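PDB 5C74: protein arginine N-methyltransferase SFM1 from Saccharomyces cerevisiae, which transfers a single methyl group from S-adenosyl-L-methionine to an arginine of ribosomal protein S3. Local coordinates for residues 136-141 against 179-184; 54-59 against 67-72; 91-96 against 148-153. All blocks are in the same frame, centred on the assembly; numbering follows the deposited sequence.

Interaction 1. Residues 136-141 against 179-184; sequences KQMTTD and PFRYVL
Arg-181 reaches across to Lys-136 and Met-138 with nearly its whole length. Its CB sits near the carbonyl O of Gln-137; CG and CD run past the methyl end of Met-138, Met-138 CE lying 3.9 Å from Arg-181 CD. A bend at chi3 (-73°) then turns the guanidinium over the lysine. CB of Lys-136 stands above the centre of that flat group, and Lys-136 CD packs 3.6 Å from Arg-181 NH2, the two chains crossing at about a right angle. The like charges end up near each other, but Asp-164 on strand 162-169 forms a salt bridge with Arg-181 NE and probably offsets them. NH1 reaches the backbone N of Lys-136 through a water, its own bond to that water being weak.

The backbones are pinned by Arg-181 N to Gln-137 O, 3.0 Å and nearly straight at 166°. A second water links Thr-139 N to Arg-181 O. Thr-139 CG2 makes a CH-pi contact over one face of Phe-180, 4.1 Å from the ring centroid. Thr-139, the N-cap of helix 140-151, donates from OG1 to Asp-141 OD1 and also bonds Thr-142 OG1. Strand 181-183, at the antiparallel sheet's edge, thus packs against a helix N-terminus in this SPOUT-family protein.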
loop_
_atom_site.group_PDB
_atom_site.type_symbol
_atom_site.label_atom_id
_atom_site.label_comp_id
_atom_site.label_asym_id
_atom_site.label_seq_id
_atom_site.Cartn_x
_atom_site.Cartn_y
_atom_site.Cartn_z
ATOM N N LYS A 136 -14.096 -9.777 -17.775
ATOM C CA LYS A 136 -12.751 -9.217 -17.655
ATOM C C LYS A 136 -12.548 -8.461 -16.354
ATOM O O LYS A 136 -13.410 -7.691 -15.922
ATOM C CB LYS A 136 -12.445 -8.318 -18.850
ATOM C CG LYS A 136 -12.236 -9.147 -20.131
ATOM C CD LYS A 136 -11.517 -8.386 -21.220
ATOM C CE LYS A 136 -11.057 -9.354 -22.313
ATOM N NZ LYS A 136 -12.112 -10.354 -22.629
ATOM N N GLN A 137 -11.396 -8.688 -15.736
ATOM C CA GLN A 137 -11.054 -7.992 -14.497
ATOM C C GLN A 137 -11.079 -6.476 -14.658
ATOM O O GLN A 137 -10.641 -5.931 -15.686
ATOM C CB GLN A 137 -9.668 -8.432 -14.003
ATOM C CG GLN A 137 -9.385 -7.977 -12.572
ATOM C CD GLN A 137 -8.279 -8.772 -11.907
ATOM O OE1 GLN A 137 -7.179 -8.907 -12.450
ATOM N NE2 GLN A 137 -8.567 -9.309 -10.723
ATOM N N MET A 138 -11.598 -5.815 -13.627
ATOM C CA MET A 138 -11.652 -4.364 -13.524
ATOM C C MET A 138 -10.926 -3.906 -12.272
ATOM O O MET A 138 -10.887 -4.644 -11.280
ATOM C CB MET A 138 -13.108 -3.876 -13.442
ATOM C CG MET A 138 -14.015 -4.287 -14.623
ATOM S SD MET A 138 -15.774 -3.859 -14.268
ATOM C CE MET A 138 -16.350 -3.781 -15.973
ATOM N N THR A 139 -10.402 -2.682 -12.290
ATOM C CA THR A 139 -9.979 -2.050 -11.050
ATOM C C THR A 139 -11.209 -1.836 -10.174
ATOM O O THR A 139 -12.355 -1.807 -10.649
ATOM C CB THR A 139 -9.259 -0.689 -11.265
ATOM O OG1 THR A 139 -10.176 0.268 -11.826
ATOM C CG2 THR A 139 -8.033 -0.849 -12.205
ATOM N N THR A 140 -10.977 -1.684 -8.881
ATOM C CA THR A 140 -12.101 -1.559 -7.977
ATOM C C THR A 140 -12.941 -0.318 -8.276
ATOM O O THR A 140 -14.174 -0.379 -8.259
ATOM C CB THR A 140 -11.625 -1.525 -6.540
ATOM O OG1 THR A 140 -10.799 -2.667 -6.323
ATOM C CG2 THR A 140 -12.829 -1.583 -5.602
ATOM N N ASP A 141 -12.294 0.806 -8.562
ATOM C CA ASP A 141 -13.063 2.016 -8.869
ATOM C C ASP A 141 -13.865 1.870 -10.162
ATOM O O ASP A 141 -14.971 2.402 -10.268
ATOM C CB ASP A 141 -12.158 3.236 -8.956
ATOM C CG ASP A 141 -11.152 3.125 -10.063
ATOM O OD1 ASP A 141 -10.288 2.228 -9.974
ATOM O OD2 ASP A 141 -11.218 3.937 -11.010
ATOM N N PRO A 179 -3.821 -3.875 -17.676
ATOM C CA PRO A 179 -4.529 -5.083 -18.100
ATOM C C PRO A 179 -5.896 -5.222 -17.467
ATOM O O PRO A 179 -6.158 -6.226 -16.809
ATOM C CB PRO A 179 -3.598 -6.206 -17.623
ATOM C CG PRO A 179 -2.955 -5.627 -16.397
ATOM C CD PRO A 179 -2.715 -4.183 -16.742
ATOM N N PHE A 180 -6.747 -4.221 -17.678
ATOM C CA PHE A 180 -8.077 -4.182 -17.096
ATOM C C PHE A 180 -9.048 -3.654 -18.113
ATOM O O PHE A 180 -8.654 -3.043 -19.106
ATOM C CB PHE A 180 -8.111 -3.290 -15.851
ATOM C CG PHE A 180 -7.155 -3.722 -14.795
ATOM C CD1 PHE A 180 -7.509 -4.721 -13.898
ATOM C CD2 PHE A 180 -5.900 -3.150 -14.706
ATOM C CE1 PHE A 180 -6.609 -5.146 -12.920
ATOM C CE2 PHE A 180 -5.003 -3.570 -13.739
ATOM C CZ PHE A 180 -5.361 -4.569 -12.848
ATOM N N ARG A 181 -10.324 -3.881 -17.841
ATOM C CA ARG A 181 -11.379 -3.285 -18.621
ATOM C C ARG A 181 -11.764 -1.987 -17.926
ATOM O O ARG A 181 -12.018 -1.995 -16.718
ATOM C CB ARG A 181 -12.570 -4.243 -18.712
ATOM C CG ARG A 181 -13.850 -3.608 -19.233
ATOM C CD ARG A 181 -14.910 -4.694 -19.469
ATOM N NE ARG A 181 -14.597 -5.485 -20.655
ATOM C CZ ARG A 181 -15.151 -6.659 -20.958
ATOM N NH1 ARG A 181 -16.041 -7.227 -20.146
ATOM N NH2 ARG A 181 -14.789 -7.274 -22.082
ATOM N N TYR A 182 -11.787 -0.881 -18.675
ATOM C CA TYR A 182 -12.140 0.426 -18.112
ATOM C C TYR A 182 -13.391 1.005 -18.766
ATOM O O TYR A 182 -13.670 0.729 -19.931
ATOM C CB TYR A 182 -10.998 1.432 -18.287
ATOM C CG TYR A 182 -9.751 1.146 -17.483
ATOM C CD1 TYR A 182 -8.784 0.270 -17.962
ATOM C CD2 TYR A 182 -9.525 1.768 -16.257
ATOM C CE1 TYR A 182 -7.619 0.011 -17.237
ATOM C CE2 TYR A 182 -8.359 1.518 -15.525
ATOM C CZ TYR A 182 -7.416 0.637 -16.024
ATOM O OH TYR A 182 -6.259 0.381 -15.311
ATOM N N VAL A 183 -14.120 1.835 -18.029
ATOM C CA VAL A 183 -15.252 2.567 -18.602
ATOM C C VAL A 183 -14.709 3.754 -19.387
ATOM O O VAL A 183 -13.780 4.420 -18.929
ATOM C CB VAL A 183 -16.225 3.072 -17.497
ATOM C CG1 VAL A 183 -17.333 3.945 -18.098
ATOM C CG2 VAL A 183 -16.816 1.886 -16.731
ATOM N N LEU A 184 -15.278 4.013 -20.561
ATOM C CA LEU A 184 -14.886 5.162 -21.361
ATOM C C LEU A 184 -15.630 6.428 -20.961
ATOM O O LEU A 184 -16.827 6.375 -20.648
ATOM C CB LEU A 184 -15.144 4.880 -22.833
ATOM C CG LEU A 184 -14.163 3.886 -23.456
ATOM C CD1 LEU A 184 -14.606 3.552 -24.865
ATOM C CD2 LEU A 184 -12.743 4.478 -23.455
HETATM O O HOH W 1 -15.765 -7.337 -17.234
HETATM O O HOH W 2 -8.799 -7.304 -17.772
HETATM O O HOH W 3 -5.491 -7.824 -14.520
HETATM O O HOH W 4 -10.412 -1.080 -14.659
#

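Interaction 2. Residues 54-59 against 67-72; sequences GLRWTT and EDFKDL
Arg-56 meets Phe-69 and Asp-71 where the edge strand 56-57 of the parallel sheet in this SPOUT-family fold faces the end of helix 65-68 and the type I beta turn from Phe-69 to Leu-72 that follows it.

The charged part is a salt bridge. Arg-56 approaches Asp-71 end-on, and NH1 and NH2 both give to the single oxygen OD2; the NH2 bond is 2.7 Å, the NH1 bond longer at 3.1 Å and more bent. OD2 lies in the guanidinium plane and is met on its syn side, while the carboxylate itself is turned 72° from that plane. With chi1 near 56°, Asp-71 CG sits between its own backbone N and carbonyl carbon, which brings the acid round to face the arginine.

Packing contacts lie alongside. The extended Arg-56 chain slides past the Phe-69 ring in the opposite direction, Arg-56 CB 3.6 Å from Phe-69 CE1, and the guanidinium and ring planes are only 13° apart. Leu-72 CD2 touches NH1 from the guanidinium edge, while Trp-57 O meets the ring edge at CZ.

The other hydrogen bond across the contact runs from Thr-58 OG1, also bonded to Lys-60 N, to Asp-68 OD2 at 2.5 Å, nearly along the C-O axis, while Asp-68 OD1 pairs with Lys-60 NZ.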
loop_
_atom_site.group_PDB
_atom_site.type_symbol
_atom_site.label_atom_id
_atom_site.label_comp_id
_atom_site.label_asym_id
_atom_site.label_seq_id
_atom_site.Cartn_x
_atom_site.Cartn_y
_atom_site.Cartn_z
ATOM N N GLY A 54 -13.483 11.409 4.491
ATOM C CA GLY A 54 -14.519 10.804 5.315
ATOM C C GLY A 54 -14.585 9.286 5.298
ATOM O O GLY A 54 -15.630 8.700 5.596
ATOM N N LEU A 55 -13.468 8.640 4.973
ATOM C CA LEU A 55 -13.435 7.186 4.823
ATOM C C LEU A 55 -13.931 6.446 6.066
ATOM O O LEU A 55 -13.420 6.655 7.162
ATOM C CB LEU A 55 -12.011 6.716 4.504
ATOM C CG LEU A 55 -11.899 5.196 4.344
ATOM C CD1 LEU A 55 -12.570 4.734 3.043
ATOM C CD2 LEU A 55 -10.444 4.752 4.415
ATOM N N ARG A 56 -14.912 5.574 5.883
ATOM C CA ARG A 56 -15.350 4.659 6.940
ATOM C C ARG A 56 -14.647 3.318 6.846
ATOM O O ARG A 56 -14.629 2.689 5.785
ATOM C CB ARG A 56 -16.863 4.430 6.856
ATOM C CG ARG A 56 -17.662 5.689 7.027
ATOM C CD ARG A 56 -19.142 5.439 6.782
ATOM N NE ARG A 56 -19.928 6.561 7.279
ATOM C CZ ARG A 56 -21.241 6.532 7.484
ATOM N NH1 ARG A 56 -21.930 5.432 7.228
ATOM N NH2 ARG A 56 -21.867 7.607 7.948
ATOM N N TRP A 57 -14.095 2.861 7.969
ATOM C CA TRP A 57 -13.364 1.602 7.983
ATOM C C TRP A 57 -13.592 0.875 9.295
ATOM O O TRP A 57 -13.889 1.497 10.317
ATOM C CB TRP A 57 -11.867 1.854 7.784
ATOM C CG TRP A 57 -11.322 2.752 8.832
ATOM C CD1 TRP A 57 -11.370 4.114 8.855
ATOM C CD2 TRP A 57 -10.676 2.351 10.046
ATOM N NE1 TRP A 57 -10.792 4.591 10.009
ATOM C CE2 TRP A 57 -10.352 3.528 10.754
ATOM C CE3 TRP A 57 -10.345 1.113 10.602
ATOM C CZ2 TRP A 57 -9.694 3.504 11.986
ATOM C CZ3 TRP A 57 -9.694 1.094 11.842
ATOM C CH2 TRP A 57 -9.380 2.282 12.512
ATOM N N THR A 58 -13.419 -0.441 9.286
ATOM C CA THR A 58 -13.485 -1.198 10.531
ATOM C C THR A 58 -12.628 -2.444 10.434
ATOM O O THR A 58 -12.388 -2.955 9.335
ATOM C CB THR A 58 -14.931 -1.584 10.878
ATOM O OG1 THR A 58 -14.942 -2.384 12.061
ATOM C CG2 THR A 58 -15.563 -2.372 9.737
ATOM N N THR A 59 -12.133 -2.918 11.578
ATOM C CA THR A 59 -11.420 -4.195 11.580
ATOM C C THR A 59 -12.420 -5.353 11.603
ATOM O O THR A 59 -12.069 -6.492 11.307
ATOM C CB THR A 59 -10.473 -4.330 12.770
ATOM O OG1 THR A 59 -11.232 -4.287 13.984
ATOM C CG2 THR A 59 -9.479 -3.167 12.784
ATOM N N GLU A 67 -23.129 -2.517 13.479
ATOM C CA GLU A 67 -22.765 -2.152 14.841
ATOM C C GLU A 67 -21.834 -0.936 14.880
ATOM O O GLU A 67 -21.952 -0.094 15.752
ATOM C CB GLU A 67 -22.108 -3.347 15.532
ATOM C CG GLU A 67 -21.829 -3.164 17.007
ATOM C CD GLU A 67 -21.350 -4.457 17.651
ATOM O OE1 GLU A 67 -21.596 -5.537 17.067
ATOM O OE2 GLU A 67 -20.726 -4.390 18.729
ATOM N N ASP A 68 -20.912 -0.830 13.928
ATOM C CA ASP A 68 -19.956 0.281 13.948
ATOM C C ASP A 68 -20.491 1.577 13.338
ATOM O O ASP A 68 -20.002 2.669 13.656
ATOM C CB ASP A 68 -18.670 -0.110 13.218
ATOM C CG ASP A 68 -17.765 -0.988 14.062
ATOM O OD1 ASP A 68 -18.118 -1.252 15.228
ATOM O OD2 ASP A 68 -16.688 -1.382 13.564
ATOM N N PHE A 69 -21.481 1.446 12.460
ATOM C CA PHE A 69 -22.038 2.574 11.725
ATOM C C PHE A 69 -23.553 2.492 11.782
ATOM O O PHE A 69 -24.204 1.926 10.899
ATOM C CB PHE A 69 -21.537 2.576 10.281
ATOM C CG PHE A 69 -20.042 2.612 10.179
ATOM C CD1 PHE A 69 -19.355 3.814 10.311
ATOM C CD2 PHE A 69 -19.315 1.443 10.001
ATOM C CE1 PHE A 69 -17.966 3.856 10.242
ATOM C CE2 PHE A 69 -17.924 1.478 9.931
ATOM C CZ PHE A 69 -17.252 2.689 10.052
ATOM N N LYS A 70 -24.100 3.043 12.850
ATOM C CA LYS A 70 -25.486 2.796 13.200
ATOM C C LYS A 70 -26.458 3.491 12.246
ATOM O O LYS A 70 -27.635 3.155 12.206
ATOM C CB LYS A 70 -25.732 3.215 14.654
ATOM C CG LYS A 70 -25.162 2.197 15.653
ATOM C CD LYS A 70 -25.291 2.659 17.095
ATOM C CE LYS A 70 -25.180 1.478 18.049
ATOM N NZ LYS A 70 -23.948 0.671 17.810
ATOM N N ASP A 71 -25.956 4.427 11.447
ATOM C CA ASP A 71 -26.794 5.090 10.454
ATOM C C ASP A 71 -27.087 4.221 9.220
ATOM O O ASP A 71 -28.048 4.482 8.496
ATOM C CB ASP A 71 -26.149 6.400 10.005
ATOM C CG ASP A 71 -24.743 6.200 9.463
ATOM O OD1 ASP A 71 -23.966 5.448 10.091
ATOM O OD2 ASP A 71 -24.422 6.786 8.408
ATOM N N LEU A 72 -26.279 3.195 8.976
ATOM C CA LEU A 72 -26.455 2.388 7.766
ATOM C C LEU A 72 -27.658 1.457 7.860
ATOM O O LEU A 72 -27.981 0.959 8.940
ATOM C CB LEU A 72 -25.196 1.555 7.472
ATOM C CG LEU A 72 -23.943 2.345 7.080
ATOM C CD1 LEU A 72 -22.733 1.425 6.976
ATOM C CD2 LEU A 72 -24.155 3.070 5.765
#

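Interaction 3. Residues 91-96 against 148-153; sequences LQPEDA and QLIIKD
Ile-150 and Ile-151, toward the end of helix 140-151, are two neighbouring bumps pressed against the loop 91-96, which curls into a short 3-10 turn at Pro-93 to Asp-95. The methyl CG2 of Ile-150 sits on the peptide between Gln-92 and Pro-93, 3.4 Å from Gln-92 C, with the proline CD beside it; its other tip, CD1, lies near Leu-91 O.

Ile-151 fills the hollow beside it. Its chi2 of -66° folds CD1 back into the 3-10 turn, where it meets Ala-96 N at 3.6 Å and also touches CB of Asp-95. Leu-91 closes one flank, its CD2 3.7 Å from Ile-151 CG1, the two side chains crossing at about a right angle. On the other branch, CG2 of Ile-151 rests 3.8 Å from the small CB of Ala-96.

Bonds within the loop probably hold its shape: Gln-92 N gives to Asp-95 OD2 at 2.9 Å. The same oxygen forms a salt bridge with Arg-131 NE, on the outermost strand 128-131 of the parallel sheet. No hydrogen bond crosses between the segments; the nearest thing is a CA-H...O contact from Pro-93 CA to Ile-150 O. Cohesion across this junction therefore rests on the fit of aliphatic groups, with the polar bonds shaping the loop that receives them.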
loop_
_atom_site.group_PDB
_atom_site.type_symbol
_atom_site.label_atom_id
_atom_site.label_comp_id
_atom_site.label_asym_id
_atom_site.label_seq_id
_atom_site.Cartn_x
_atom_site.Cartn_y
_atom_site.Cartn_z
ATOM N N LEU A 91 -24.499 -8.948 -13.067
ATOM C CA LEU A 91 -25.360 -7.939 -12.460
ATOM C C LEU A 91 -26.165 -7.254 -13.554
ATOM O O LEU A 91 -25.609 -6.877 -14.587
ATOM C CB LEU A 91 -24.520 -6.915 -11.695
ATOM C CG LEU A 91 -25.254 -5.959 -10.759
ATOM C CD1 LEU A 91 -25.788 -6.723 -9.553
ATOM C CD2 LEU A 91 -24.312 -4.840 -10.310
ATOM N N GLN A 92 -27.475 -7.134 -13.346
ATOM C CA GLN A 92 -28.366 -6.512 -14.338
ATOM C C GLN A 92 -29.149 -5.385 -13.689
ATOM O O GLN A 92 -29.281 -5.356 -12.468
ATOM C CB GLN A 92 -29.357 -7.535 -14.921
ATOM C CG GLN A 92 -28.757 -8.582 -15.824
ATOM C CD GLN A 92 -29.829 -9.510 -16.360
ATOM O OE1 GLN A 92 -30.230 -10.466 -15.696
ATOM N NE2 GLN A 92 -30.321 -9.212 -17.554
ATOM N N PRO A 93 -29.726 -4.480 -14.502
ATOM C CA PRO A 93 -30.538 -3.412 -13.908
ATOM C C PRO A 93 -31.678 -3.917 -13.016
ATOM O O PRO A 93 -32.003 -3.260 -12.021
ATOM C CB PRO A 93 -31.092 -2.677 -15.138
ATOM C CG PRO A 93 -30.038 -2.877 -16.169
ATOM C CD PRO A 93 -29.573 -4.299 -15.957
ATOM N N GLU A 94 -32.259 -5.070 -13.339
ATOM C CA GLU A 94 -33.349 -5.608 -12.517
ATOM C C GLU A 94 -32.896 -6.006 -11.115
ATOM O O GLU A 94 -33.723 -6.140 -10.215
ATOM C CB GLU A 94 -34.001 -6.826 -13.181
ATOM C CG GLU A 94 -34.297 -6.652 -14.656
ATOM C CD GLU A 94 -33.100 -7.021 -15.500
ATOM O OE1 GLU A 94 -32.740 -8.220 -15.519
ATOM O OE2 GLU A 94 -32.505 -6.112 -16.114
ATOM N N ASP A 95 -31.591 -6.197 -10.923
ATOM C CA ASP A 95 -31.051 -6.518 -9.594
ATOM C C ASP A 95 -31.085 -5.339 -8.627
ATOM O O ASP A 95 -30.839 -5.497 -7.433
ATOM C CB ASP A 95 -29.601 -7.008 -9.696
ATOM C CG ASP A 95 -29.486 -8.366 -10.352
ATOM O OD1 ASP A 95 -30.397 -9.201 -10.176
ATOM O OD2 ASP A 95 -28.462 -8.609 -11.017
ATOM N N ALA A 96 -31.377 -4.152 -9.139
ATOM C CA ALA A 96 -31.447 -2.966 -8.282
ATOM C C ALA A 96 -32.455 -3.101 -7.127
ATOM O O ALA A 96 -32.244 -2.531 -6.057
ATOM C CB ALA A 96 -31.787 -1.728 -9.128
ATOM N N GLN A 148 -22.671 1.286 -10.535
ATOM C CA GLN A 148 -23.536 2.463 -10.490
ATOM C C GLN A 148 -24.319 2.620 -11.795
ATOM O O GLN A 148 -25.515 2.924 -11.792
ATOM C CB GLN A 148 -22.710 3.725 -10.210
ATOM C CG GLN A 148 -22.140 3.771 -8.810
ATOM C CD GLN A 148 -23.180 4.202 -7.797
ATOM O OE1 GLN A 148 -23.739 3.378 -7.074
ATOM N NE2 GLN A 148 -23.456 5.495 -7.752
ATOM N N LEU A 149 -23.638 2.437 -12.914
ATOM C CA LEU A 149 -24.290 2.557 -14.213
ATOM C C LEU A 149 -25.427 1.543 -14.339
ATOM O O LEU A 149 -26.503 1.849 -14.866
ATOM C CB LEU A 149 -23.257 2.363 -15.342
ATOM C CG LEU A 149 -22.212 3.480 -15.484
ATOM C CD1 LEU A 149 -21.050 3.065 -16.415
ATOM C CD2 LEU A 149 -22.904 4.719 -16.023
ATOM N N ILE A 150 -25.190 0.334 -13.836
ATOM C CA ILE A 150 -26.163 -0.753 -13.976
ATOM C C ILE A 150 -27.333 -0.582 -13.005
ATOM O O ILE A 150 -28.497 -0.669 -13.398
ATOM C CB ILE A 150 -25.480 -2.129 -13.750
ATOM C CG1 ILE A 150 -24.499 -2.429 -14.882
ATOM C CG2 ILE A 150 -26.491 -3.256 -13.663
ATOM C CD1 ILE A 150 -23.606 -3.650 -14.603
ATOM N N ILE A 151 -27.019 -0.284 -11.747
ATOM C CA ILE A 151 -27.996 -0.310 -10.672
ATOM C C ILE A 151 -28.689 1.042 -10.504
ATOM O O ILE A 151 -29.911 1.115 -10.320
ATOM C CB ILE A 151 -27.324 -0.742 -9.347
ATOM C CG1 ILE A 151 -26.815 -2.184 -9.460
ATOM C CG2 ILE A 151 -28.293 -0.658 -8.182
ATOM C CD1 ILE A 151 -27.919 -3.233 -9.612
ATOM N N LYS A 152 -27.915 2.118 -10.579
ATOM C CA LYS A 152 -28.491 3.449 -10.419
ATOM C C LYS A 152 -29.078 3.966 -11.721
ATOM O O LYS A 152 -30.230 4.409 -11.746
ATOM C CB LYS A 152 -27.448 4.432 -9.880
ATOM C CG LYS A 152 -27.910 5.889 -9.890
ATOM C CD LYS A 152 -26.869 6.792 -9.236
ATOM C CE LYS A 152 -26.975 8.219 -9.769
ATOM N NZ LYS A 152 -26.294 8.350 -11.081
ATOM N N ASP A 153 -28.310 3.911 -12.807
ATOM C CA ASP A 153 -28.770 4.474 -14.073
ATOM C C ASP A 153 -29.548 3.476 -14.929
ATOM O O ASP A 153 -30.151 3.869 -15.924
ATOM C CB ASP A 153 -27.588 5.007 -14.886
ATOM C CG ASP A 153 -26.944 6.229 -14.244
ATOM O OD1 ASP A 153 -27.567 6.827 -13.330
ATOM O OD2 ASP A 153 -25.822 6.589 -14.654
#

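Starting from the N terminus, interaction 2 comes first and closes a short loop of seven residues, tying the edge strand 56-57 of the parallel sheet to the turn after helix 65-68. It is complete before the others open. The chain then passes through 91-96, and the remaining two contacts cross: 136-141 opens interaction 1, 148-153 closes interaction 3, and 179-184 finally closes interaction 1. Both use helix 140-151, one at its start and one at its end, and they touch where Val-183 packs on Leu-149. That helix thus connects the loop between strands 80-83 and 101-104 with the antiparallel sheet. Interaction 2 stands apart, its centre about 27 Å from that of interaction 1.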